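Local atomic coordinates of acyl-coenzyme A oxidase 1 (Yarrowia lipolytica, PDB entry 5Y9D), a protein that catalyses the oxidation of 2,3-saturated acyl-CoAs by oxygen to (2E)-enoyl-CoAs and hydrogen peroxide in peroxisomal fatty acid beta-oxidation, using FAD as cofactor. Residues P198-G201 and A202-W205; D81-L84 and Q85-R88; T185-Q188 and D189-Q192; F450-G453 and Y454-V458. One frame throughout, in Å; residues are numbered along the deposited sequence.

Interaction 1: P198-G201 and A202-W205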
loop_
_atom_site.group_PDB
_atom_site.type_symbol
_atom_site.label_atom_id
_atom_site.label_comp_id
_atom_site.label_asym_id
_atom_site.label_seq_id
_atom_site.Cartn_x
_atom_site.Cartn_y
_atom_site.Cartn_z
ATOM N N PRO A 198 -16.006 -16.250 -27.858
ATOM C CA PRO A 198 -15.579 -17.518 -28.436
ATOM C C PRO A 198 -15.008 -18.544 -27.414
ATOM O O PRO A 198 -15.178 -19.754 -27.597
ATOM C CB PRO A 198 -14.544 -17.090 -29.473
ATOM C CG PRO A 198 -13.998 -15.805 -28.977
ATOM C CD PRO A 198 -15.097 -15.137 -28.206
ATOM N N HIS A 199 -14.372 -18.085 -26.339
ATOM C CA HIS A 199 -13.975 -18.996 -25.240
ATOM C C HIS A 199 -13.984 -18.258 -23.912
ATOM O O HIS A 199 -14.229 -17.065 -23.859
ATOM C CB HIS A 199 -12.594 -19.517 -25.505
ATOM C CG HIS A 199 -11.616 -18.423 -25.722
ATOM N ND1 HIS A 199 -11.385 -17.886 -26.964
ATOM C CD2 HIS A 199 -10.880 -17.701 -24.859
ATOM C CE1 HIS A 199 -10.494 -16.925 -26.864
ATOM N NE2 HIS A 199 -10.185 -16.783 -25.592
ATOM N N ILE A 200 -13.700 -18.965 -22.832
ATOM C CA ILE A 200 -13.784 -18.382 -21.492
ATOM C C ILE A 200 -12.834 -17.170 -21.335
ATOM O O ILE A 200 -13.074 -16.291 -20.522
ATOM C CB ILE A 200 -13.518 -19.408 -20.366
ATOM C CG1 ILE A 200 -14.289 -20.720 -20.538
ATOM C CG2 ILE A 200 -13.891 -18.815 -19.015
ATOM C CD1 ILE A 200 -15.721 -20.544 -20.933
ATOM N N GLY A 201 -11.753 -17.151 -22.088
ATOM C CA GLY A 201 -10.777 -16.028 -22.083
ATOM C C GLY A 201 -11.294 -14.672 -22.522
ATOM O O GLY A 201 -10.775 -13.605 -22.109
ATOM N N ALA A 202 -12.325 -14.683 -23.348
ATOM C CA ALA A 202 -12.954 -13.450 -23.728
ATOM C C ALA A 202 -14.133 -13.084 -22.824
ATOM O O ALA A 202 -14.840 -12.080 -23.091
ATOM C CB ALA A 202 -13.404 -13.528 -25.172
ATOM N N THR A 203 -14.379 -13.886 -21.789
ATOM C CA THR A 203 -15.390 -13.516 -20.808
ATOM C C THR A 203 -15.118 -12.022 -20.421
ATOM O O THR A 203 -13.983 -11.656 -20.138
ATOM C CB THR A 203 -15.406 -14.477 -19.591
ATOM O OG1 THR A 203 -15.665 -15.843 -20.003
ATOM C CG2 THR A 203 -16.485 -14.096 -18.576
ATOM N N LYS A 204 -16.143 -11.162 -20.501
ATOM C CA LYS A 204 -16.011 -9.774 -20.027
ATOM C C LYS A 204 -15.853 -9.875 -18.541
ATOM O O LYS A 204 -16.422 -10.768 -17.926
ATOM C CB LYS A 204 -17.242 -8.939 -20.338
ATOM C CG LYS A 204 -17.506 -8.711 -21.800
ATOM C CD LYS A 204 -16.416 -7.882 -22.428
ATOM C CE LYS A 204 -16.590 -7.727 -23.919
ATOM N NZ LYS A 204 -15.636 -6.681 -24.391
ATOM N N TRP A 205 -15.040 -9.019 -17.966
ATOM C CA TRP A 205 -14.520 -9.263 -16.606
ATOM C C TRP A 205 -14.311 -7.977 -15.840
ATOM O O TRP A 205 -13.917 -6.969 -16.432
ATOM C CB TRP A 205 -13.219 -9.997 -16.684
ATOM C CG TRP A 205 -12.955 -10.695 -15.441
ATOM C CD1 TRP A 205 -12.288 -10.217 -14.373
ATOM C CD2 TRP A 205 -13.371 -12.003 -15.101
ATOM N NE1 TRP A 205 -12.271 -11.139 -13.383
ATOM C CE2 TRP A 205 -12.926 -12.255 -13.807
ATOM C CE3 TRP A 205 -14.094 -12.991 -15.768
ATOM C CZ2 TRP A 205 -13.170 -13.453 -13.147
ATOM C CZ3 TRP A 205 -14.335 -14.196 -15.106
ATOM C CH2 TRP A 205 -13.866 -14.411 -13.816
#
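The imidazole of H199 meets the backbone of A202 at a slant, with CD2 and NE2 of H199 both 3.7 Å from A202 N. Its CG sits between the backbone N and the carbonyl carbon (chi1 54°), which folds the ring back along the turn. The polar end of that ring, NE2, is bonded to E181. The second flat group is W205. T203 CG2 lies at the edge of its indole, in the ring plane. W269 lies nearly parallel to the indole, and H442 of the second subunit meets it almost at a right angle.

I200 O is the hub of the turn. It accepts from T203 N at 3.0 Å and from T203 OG1 at 2.7 Å, and both donors reach it from the same face of its carbonyl plane. The hydroxyl is placed for this because OG1 stands beside the T203 backbone N (chi1 -59°). OG1 is also bonded to Q271 NE2. A valine in place of T203 would probably leave I200 O with a single donor from this turn and Q271 without its hydroxyl partner. One residue earlier, A202 N donates to H199 O at 3.1 Å. The methyl CB of A202 packs on P198 CD at 3.8 Å.

The side chain of T203 is about 9 Å from that of T169, which probably binds FAD. The two successive bonds, each from a residue to the third one before it, mark a short 3-10 turn. It leads into strand 204-207 of the acyl-CoA dehydrogenase middle domain.

Interaction 2: D81-L84 and Q85-R88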
loop_
_atom_site.group_PDB
_atom_site.type_symbol
_atom_site.label_atom_id
_atom_site.label_comp_id
_atom_site.label_asym_id
_atom_site.label_seq_id
_atom_site.Cartn_x
_atom_site.Cartn_y
_atom_site.Cartn_z
ATOM N N ASP A 81 -17.821 -1.254 9.599
ATOM C CA ASP A 81 -18.282 -2.503 10.165
ATOM C C ASP A 81 -19.044 -3.386 9.147
ATOM O O ASP A 81 -19.357 -4.508 9.451
ATOM C CB ASP A 81 -19.213 -2.206 11.359
ATOM C CG ASP A 81 -18.504 -1.464 12.509
ATOM O OD1 ASP A 81 -17.439 -1.940 12.986
ATOM O OD2 ASP A 81 -19.027 -0.401 12.945
ATOM N N CYS A 82 -19.327 -2.869 7.952
ATOM C CA CYS A 82 -20.143 -3.569 6.953
ATOM C C CYS A 82 -19.526 -4.822 6.340
ATOM O O CYS A 82 -18.387 -4.779 5.817
ATOM C CB CYS A 82 -20.484 -2.614 5.809
ATOM S SG CYS A 82 -21.874 -1.550 6.273
ATOM N N ASN A 83 -20.299 -5.920 6.343
ATOM C CA ASN A 83 -19.958 -7.075 5.497
ATOM C C ASN A 83 -20.341 -6.790 4.046
ATOM O O ASN A 83 -21.081 -5.850 3.771
ATOM C CB ASN A 83 -20.565 -8.397 6.043
ATOM C CG ASN A 83 -22.070 -8.502 5.879
ATOM O OD1 ASN A 83 -22.601 -8.474 4.753
ATOM N ND2 ASN A 83 -22.769 -8.692 6.984
ATOM N N LEU A 84 -19.858 -7.619 3.127
ATOM C CA LEU A 84 -20.067 -7.423 1.680
ATOM C C LEU A 84 -21.554 -7.389 1.283
ATOM O O LEU A 84 -21.995 -6.528 0.511
ATOM C CB LEU A 84 -19.313 -8.508 0.922
ATOM C CG LEU A 84 -19.243 -8.618 -0.604
ATOM C CD1 LEU A 84 -18.034 -9.456 -0.991
ATOM C CD2 LEU A 84 -20.499 -9.248 -1.210
ATOM N N GLN A 85 -22.348 -8.296 1.820
ATOM C CA GLN A 85 -23.786 -8.266 1.530
ATOM C C GLN A 85 -24.447 -6.950 2.045
ATOM O O GLN A 85 -25.274 -6.397 1.377
ATOM C CB GLN A 85 -24.478 -9.529 2.077
ATOM C CG GLN A 85 -23.954 -10.849 1.509
ATOM C CD GLN A 85 -22.624 -11.378 2.123
ATOM O OE1 GLN A 85 -22.174 -10.985 3.223
ATOM N NE2 GLN A 85 -21.984 -12.288 1.388
ATOM N N GLN A 86 -24.039 -6.422 3.192
ATOM C CA GLN A 86 -24.503 -5.120 3.662
ATOM C C GLN A 86 -24.002 -3.936 2.821
ATOM O O GLN A 86 -24.755 -2.974 2.582
ATOM C CB GLN A 86 -24.060 -4.877 5.108
ATOM C CG GLN A 86 -24.786 -5.715 6.158
ATOM C CD GLN A 86 -24.005 -5.905 7.469
ATOM O OE1 GLN A 86 -22.794 -5.578 7.601
ATOM N NE2 GLN A 86 -24.692 -6.474 8.447
ATOM N N ALA A 87 -22.731 -3.970 2.412
ATOM C CA ALA A 87 -22.208 -2.949 1.514
ATOM C C ALA A 87 -22.950 -2.944 0.191
ATOM O O ALA A 87 -23.232 -1.880 -0.371
ATOM C CB ALA A 87 -20.740 -3.159 1.244
ATOM N N ARG A 88 -23.217 -4.137 -0.311
ATOM C CA ARG A 88 -23.821 -4.300 -1.630
ATOM C C ARG A 88 -25.171 -3.619 -1.645
ATOM O O ARG A 88 -25.450 -2.827 -2.525
ATOM C CB ARG A 88 -24.003 -5.778 -1.963
ATOM C CG ARG A 88 -22.747 -6.479 -2.432
ATOM C CD ARG A 88 -22.232 -5.961 -3.750
ATOM N NE ARG A 88 -21.007 -6.663 -4.170
ATOM C CZ ARG A 88 -20.989 -7.770 -4.902
ATOM N NH1 ARG A 88 -19.838 -8.331 -5.232
ATOM N NH2 ARG A 88 -22.119 -8.345 -5.304
#
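The side-chain amides of N83 and Q86 are stacked on each other. Their planes are only 18° apart, although the two side chains run at about a right angle. ND2 of N83 lies over CD of Q86 at 3.1 Å.

Two reciprocal bonds hold this stack. N83 N donates to Q86 OE1 at 2.8 Å in a fairly straight bond, with an N-H...O angle of 161°. Q86 N in turn donates to N83 OD1 at 3.0 Å, from well above the plane of the N83 amide. The chi1 of N83 (72°) tucks the amide back over the first turn, where OD1 can meet that N-H. Q86 is extended beyond CG, and this carries its carbonyl back to the chain before the helix. Each bond probably limits rotation of one amide, which is consistent with the near-parallel planes. C82 SG rests on Q86 CB at 4.1 Å.

The regular helix bonds start at once. A87 N donates to N83 O and R88 N to L84 O, both at 2.8 Å. L84 and R88 run side by side. L84 CD2 lies 3.9 Å above one face of the R88 guanidinium, toward its rim. The guanidinium itself is held by a salt bridge to D255 and a bond from NE to D263 O. The R88 side chain is about 10 Å from the bound FAD.

N83 also packs against N83 of the second subunit, so this helix start lies at the dimer contact. The pair is a capping box: N83 is the N-cap of helix 84-98, with a glutamine closing the box.

Interaction 3: T185-Q188 and D189-Q192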
loop_
_atom_site.group_PDB
_atom_site.type_symbol
_atom_site.label_atom_id
_atom_site.label_comp_id
_atom_site.label_asym_id
_atom_site.label_seq_id
_atom_site.Cartn_x
_atom_site.Cartn_y
_atom_site.Cartn_z
ATOM N N THR A 185 -20.239 -9.913 -35.246
ATOM C CA THR A 185 -20.187 -10.246 -36.647
ATOM C C THR A 185 -21.544 -9.978 -37.277
ATOM O O THR A 185 -22.571 -10.407 -36.762
ATOM C CB THR A 185 -19.645 -11.670 -36.923
ATOM O OG1 THR A 185 -20.320 -12.237 -38.042
ATOM C CG2 THR A 185 -19.803 -12.587 -35.756
ATOM N N TYR A 186 -21.503 -9.245 -38.401
ATOM C CA TYR A 186 -22.678 -8.631 -39.020
ATOM C C TYR A 186 -23.460 -9.651 -39.803
ATOM O O TYR A 186 -22.881 -10.494 -40.447
ATOM C CB TYR A 186 -22.295 -7.485 -39.962
ATOM C CG TYR A 186 -23.523 -6.889 -40.619
ATOM C CD1 TYR A 186 -24.483 -6.228 -39.860
ATOM C CD2 TYR A 186 -23.762 -7.041 -41.987
ATOM C CE1 TYR A 186 -25.622 -5.702 -40.445
ATOM C CE2 TYR A 186 -24.903 -6.525 -42.586
ATOM C CZ TYR A 186 -25.825 -5.855 -41.808
ATOM O OH TYR A 186 -26.955 -5.345 -42.374
ATOM N N ASP A 187 -24.779 -9.576 -39.717
ATOM C CA ASP A 187 -25.633 -10.504 -40.439
ATOM C C ASP A 187 -26.642 -9.718 -41.254
ATOM O O ASP A 187 -27.543 -9.094 -40.705
ATOM C CB ASP A 187 -26.327 -11.480 -39.477
ATOM C CG ASP A 187 -27.202 -12.501 -40.202
ATOM O OD1 ASP A 187 -27.388 -12.371 -41.426
ATOM O OD2 ASP A 187 -27.719 -13.428 -39.547
ATOM N N GLN A 188 -26.489 -9.788 -42.569
ATOM C CA GLN A 188 -27.273 -8.979 -43.503
ATOM C C GLN A 188 -28.692 -9.500 -43.656
ATOM O O GLN A 188 -29.625 -8.717 -43.666
ATOM C CB GLN A 188 -26.567 -8.952 -44.849
ATOM C CG GLN A 188 -27.125 -7.969 -45.857
ATOM C CD GLN A 188 -26.211 -7.852 -47.058
ATOM O OE1 GLN A 188 -25.357 -8.711 -47.284
ATOM N NE2 GLN A 188 -26.372 -6.792 -47.822
ATOM N N ASP A 189 -28.854 -10.821 -43.751
ATOM C CA ASP A 189 -30.178 -11.442 -43.833
ATOM C C ASP A 189 -31.133 -10.829 -42.830
ATOM O O ASP A 189 -32.256 -10.531 -43.181
ATOM C CB ASP A 189 -30.104 -12.969 -43.649
ATOM C CG ASP A 189 -29.524 -13.705 -44.898
ATOM O OD1 ASP A 189 -28.573 -13.194 -45.534
ATOM O OD2 ASP A 189 -30.013 -14.812 -45.243
ATOM N N SER A 190 -30.666 -10.594 -41.597
ATOM C CA SER A 190 -31.503 -10.065 -40.485
ATOM C C SER A 190 -31.243 -8.587 -40.085
ATOM O O SER A 190 -32.002 -8.021 -39.285
ATOM C CB SER A 190 -31.370 -10.976 -39.245
ATOM O OG SER A 190 -30.015 -11.159 -38.850
ATOM N N ASP A 191 -30.199 -7.976 -40.649
ATOM C CA ASP A 191 -29.733 -6.644 -40.253
ATOM C C ASP A 191 -29.428 -6.567 -38.732
ATOM O O ASP A 191 -29.883 -5.657 -38.015
ATOM C CB ASP A 191 -30.703 -5.535 -40.703
ATOM C CG ASP A 191 -29.995 -4.171 -40.899
ATOM O OD1 ASP A 191 -28.760 -4.154 -41.032
ATOM O OD2 ASP A 191 -30.649 -3.102 -40.916
ATOM N N GLN A 192 -28.616 -7.533 -38.286
ATOM C CA GLN A 192 -28.231 -7.694 -36.883
ATOM C C GLN A 192 -26.733 -7.897 -36.695
ATOM O O GLN A 192 -26.020 -8.301 -37.642
ATOM C CB GLN A 192 -28.968 -8.889 -36.296
ATOM C CG GLN A 192 -30.459 -8.662 -36.309
ATOM C CD GLN A 192 -31.248 -9.731 -35.596
ATOM O OE1 GLN A 192 -30.947 -10.908 -35.687
ATOM N NE2 GLN A 192 -32.292 -9.312 -34.900
#
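Y186 and D191 reach each other by extended first torsions. In both, CG stands opposite the backbone N (chi1 179° in Y186, -154° in D191), and the two side chains swing to the same flank of the hairpin. There Y186 OH donates to D191 OD1 at 2.5 Å. The oxygen lies at the edge of the ring, in its plane. The carboxylate is turned 87° from the ring and is met on its anti side, somewhat out of its plane. Its other oxygen, OD2, forms a salt bridge with R279. A phenylalanine in place of Y186 would probably leave D191 OD1 without its hydroxyl donor and its carboxylate freer to turn about R279. Q192 O also approaches this ring, 3.4 Å from Y186 CD1.

The backbone beneath is a type I turn with a G1 beta bulge, joining strands 183-187 and 192-196. D191 and Q192 both face D187. D191 has the left-handed conformation characteristic of the first bulge residue. D187 N donates to Q192 O at 2.7 Å, and Q192 N returns the bond to D187 O at 3.1 Å. D191 N closes the turn on Q188 O at 3.2 Å.

The carboxylates of D187 and D189 come near each other, with OD1 of D187 4.4 Å from OD1 of D189. R276 probably offsets this charge through its salt bridge to D187 OD2. R276 also bonds to Q192 OE1, on the same sheet face as D187.

Interaction 4: F450-G453 and Y454-V458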
loop_
_atom_site.group_PDB
_atom_site.type_symbol
_atom_site.label_atom_id
_atom_site.label_comp_id
_atom_site.label_asym_id
_atom_site.label_seq_id
_atom_site.Cartn_x
_atom_site.Cartn_y
_atom_site.Cartn_z
ATOM N N PHE A 450 -8.012 4.297 7.287
ATOM C CA PHE A 450 -6.914 4.100 6.365
ATOM C C PHE A 450 -7.047 2.831 5.612
ATOM O O PHE A 450 -6.685 2.786 4.466
ATOM C CB PHE A 450 -5.585 4.121 7.108
ATOM C CG PHE A 450 -5.284 5.439 7.696
ATOM C CD1 PHE A 450 -4.671 6.406 6.939
ATOM C CD2 PHE A 450 -5.705 5.746 8.977
ATOM C CE1 PHE A 450 -4.418 7.644 7.459
ATOM C CE2 PHE A 450 -5.460 6.997 9.514
ATOM C CZ PHE A 450 -4.817 7.946 8.746
ATOM N N GLY A 451 -7.593 1.811 6.252
ATOM C CA GLY A 451 -7.670 0.482 5.699
ATOM C C GLY A 451 -8.618 0.433 4.541
ATOM O O GLY A 451 -8.218 0.134 3.417
ATOM N N GLN A 452 -9.883 0.699 4.816
ATOM C CA GLN A 452 -10.924 0.818 3.775
ATOM C C GLN A 452 -10.479 1.814 2.725
ATOM O O GLN A 452 -10.690 1.592 1.549
ATOM C CB GLN A 452 -12.261 1.303 4.348
ATOM C CG GLN A 452 -13.356 1.449 3.289
ATOM C CD GLN A 452 -14.364 2.582 3.559
ATOM O OE1 GLN A 452 -13.995 3.754 3.709
ATOM N NE2 GLN A 452 -15.659 2.230 3.575
ATOM N N GLY A 453 -9.859 2.908 3.185
ATOM C CA GLY A 453 -9.348 3.953 2.303
ATOM C C GLY A 453 -8.332 3.450 1.310
ATOM O O GLY A 453 -8.565 3.520 0.116
ATOM N N TYR A 454 -7.203 2.957 1.783
ATOM C CA TYR A 454 -6.169 2.433 0.877
ATOM C C TYR A 454 -6.713 1.327 -0.058
ATOM O O TYR A 454 -6.460 1.341 -1.267
ATOM C CB TYR A 454 -5.018 1.825 1.684
ATOM C CG TYR A 454 -3.801 1.454 0.880
ATOM C CD1 TYR A 454 -2.915 2.434 0.449
ATOM C CD2 TYR A 454 -3.496 0.129 0.593
ATOM C CE1 TYR A 454 -1.767 2.111 -0.250
ATOM C CE2 TYR A 454 -2.355 -0.212 -0.137
ATOM C CZ TYR A 454 -1.491 0.791 -0.539
ATOM O OH TYR A 454 -0.363 0.532 -1.263
ATOM N N ALA A 455 -7.439 0.363 0.510
ATOM C CA ALA A 455 -7.935 -0.783 -0.270
ATOM C C ALA A 455 -8.895 -0.341 -1.354
ATOM O O ALA A 455 -8.813 -0.797 -2.495
ATOM C CB ALA A 455 -8.600 -1.811 0.634
ATOM N N ASP A 456 -9.817 0.530 -0.996
ATOM C CA ASP A 456 -10.656 1.193 -2.001
ATOM C C ASP A 456 -9.855 2.100 -2.960
ATOM O O ASP A 456 -10.145 2.128 -4.147
ATOM C CB ASP A 456 -11.780 1.998 -1.331
ATOM C CG ASP A 456 -12.822 1.103 -0.613
ATOM O OD1 ASP A 456 -12.602 -0.122 -0.410
ATOM O OD2 ASP A 456 -13.872 1.661 -0.224
ATOM N N TRP A 457 -8.850 2.821 -2.475
ATOM C CA TRP A 457 -8.133 3.770 -3.349
ATOM C C TRP A 457 -7.329 3.110 -4.472
ATOM O O TRP A 457 -7.234 3.629 -5.575
ATOM C CB TRP A 457 -7.158 4.708 -2.596
ATOM C CG TRP A 457 -6.484 5.548 -3.562
ATOM C CD1 TRP A 457 -5.236 5.376 -4.062
ATOM C CD2 TRP A 457 -7.072 6.594 -4.297
ATOM N NE1 TRP A 457 -4.985 6.288 -5.037
ATOM C CE2 TRP A 457 -6.107 7.062 -5.194
ATOM C CE3 TRP A 457 -8.327 7.221 -4.266
ATOM C CZ2 TRP A 457 -6.353 8.131 -6.058
ATOM C CZ3 TRP A 457 -8.574 8.261 -5.138
ATOM C CH2 TRP A 457 -7.580 8.705 -6.027
ATOM N N VAL A 458 -6.783 1.957 -4.185
ATOM C CA VAL A 458 -5.685 1.407 -4.973
ATOM C C VAL A 458 -6.061 0.920 -6.370
ATOM O O VAL A 458 -5.220 0.881 -7.276
ATOM C CB VAL A 458 -4.957 0.336 -4.122
ATOM C CG1 VAL A 458 -4.911 -1.015 -4.782
ATOM C CG2 VAL A 458 -3.598 0.857 -3.718
#
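Q452 and D456 meet one helical turn apart. Q452 CG lies 3.6 Å from D456 OD2, and the amide and carboxylate planes are 31° apart. The closest approach is made by the aliphatic CG rather than by the polar amide atoms. Beneath them D456 N donates to Q452 O at 2.9 Å.

The neighbouring rungs follow the same pattern. Y454 N bonds to F450 O at 2.7 Å. A455 N bonds to G451 O at 3.0 Å, and W457 N to G453 O at 2.7 Å. On the flank of Y454, V458 CG2 rests over one face of the ring, 3.8 Å above it and offset toward the rim.

Neighbouring helices pack on F450 and W457. F450 meets the ring of F326. W457 is wedged between helices 306-334 and 400-437, where its NE1 bonds to T425 O. Y454 faces the second subunit: its OH bonds to D433 there, and its ring meets Y454 of that subunit. A455 O accepts from Y444 of the second subunit, a residue of the FAD pocket. This is a short buried alpha-helix of the acyl-CoA oxidase C-alpha1 domain, set at the dimer interface.

How the interactions relate
The four contacts follow the chain in the order interaction 2, 3, 1, 4. Interactions 1 and 3 share the middle domain, at the two ends of strand 192-196; their centres are 23 Å apart. Interactions 2 and 4 lie closer, with centres 15 Å apart and nearest atoms about 7 Å apart. Interactions 1, 2 and 4 all touch the second subunit, whereas no other chain reaches interaction 3. Residues of the same three come within about 9 to 11 Å of a bound FAD. The side chains of W457 in interaction 4 and E464, the probable proton acceptor, are about 11 Å apart. Interaction 3 lies far from interaction 4, their centres 47 Å apart, and away from the annotated sites.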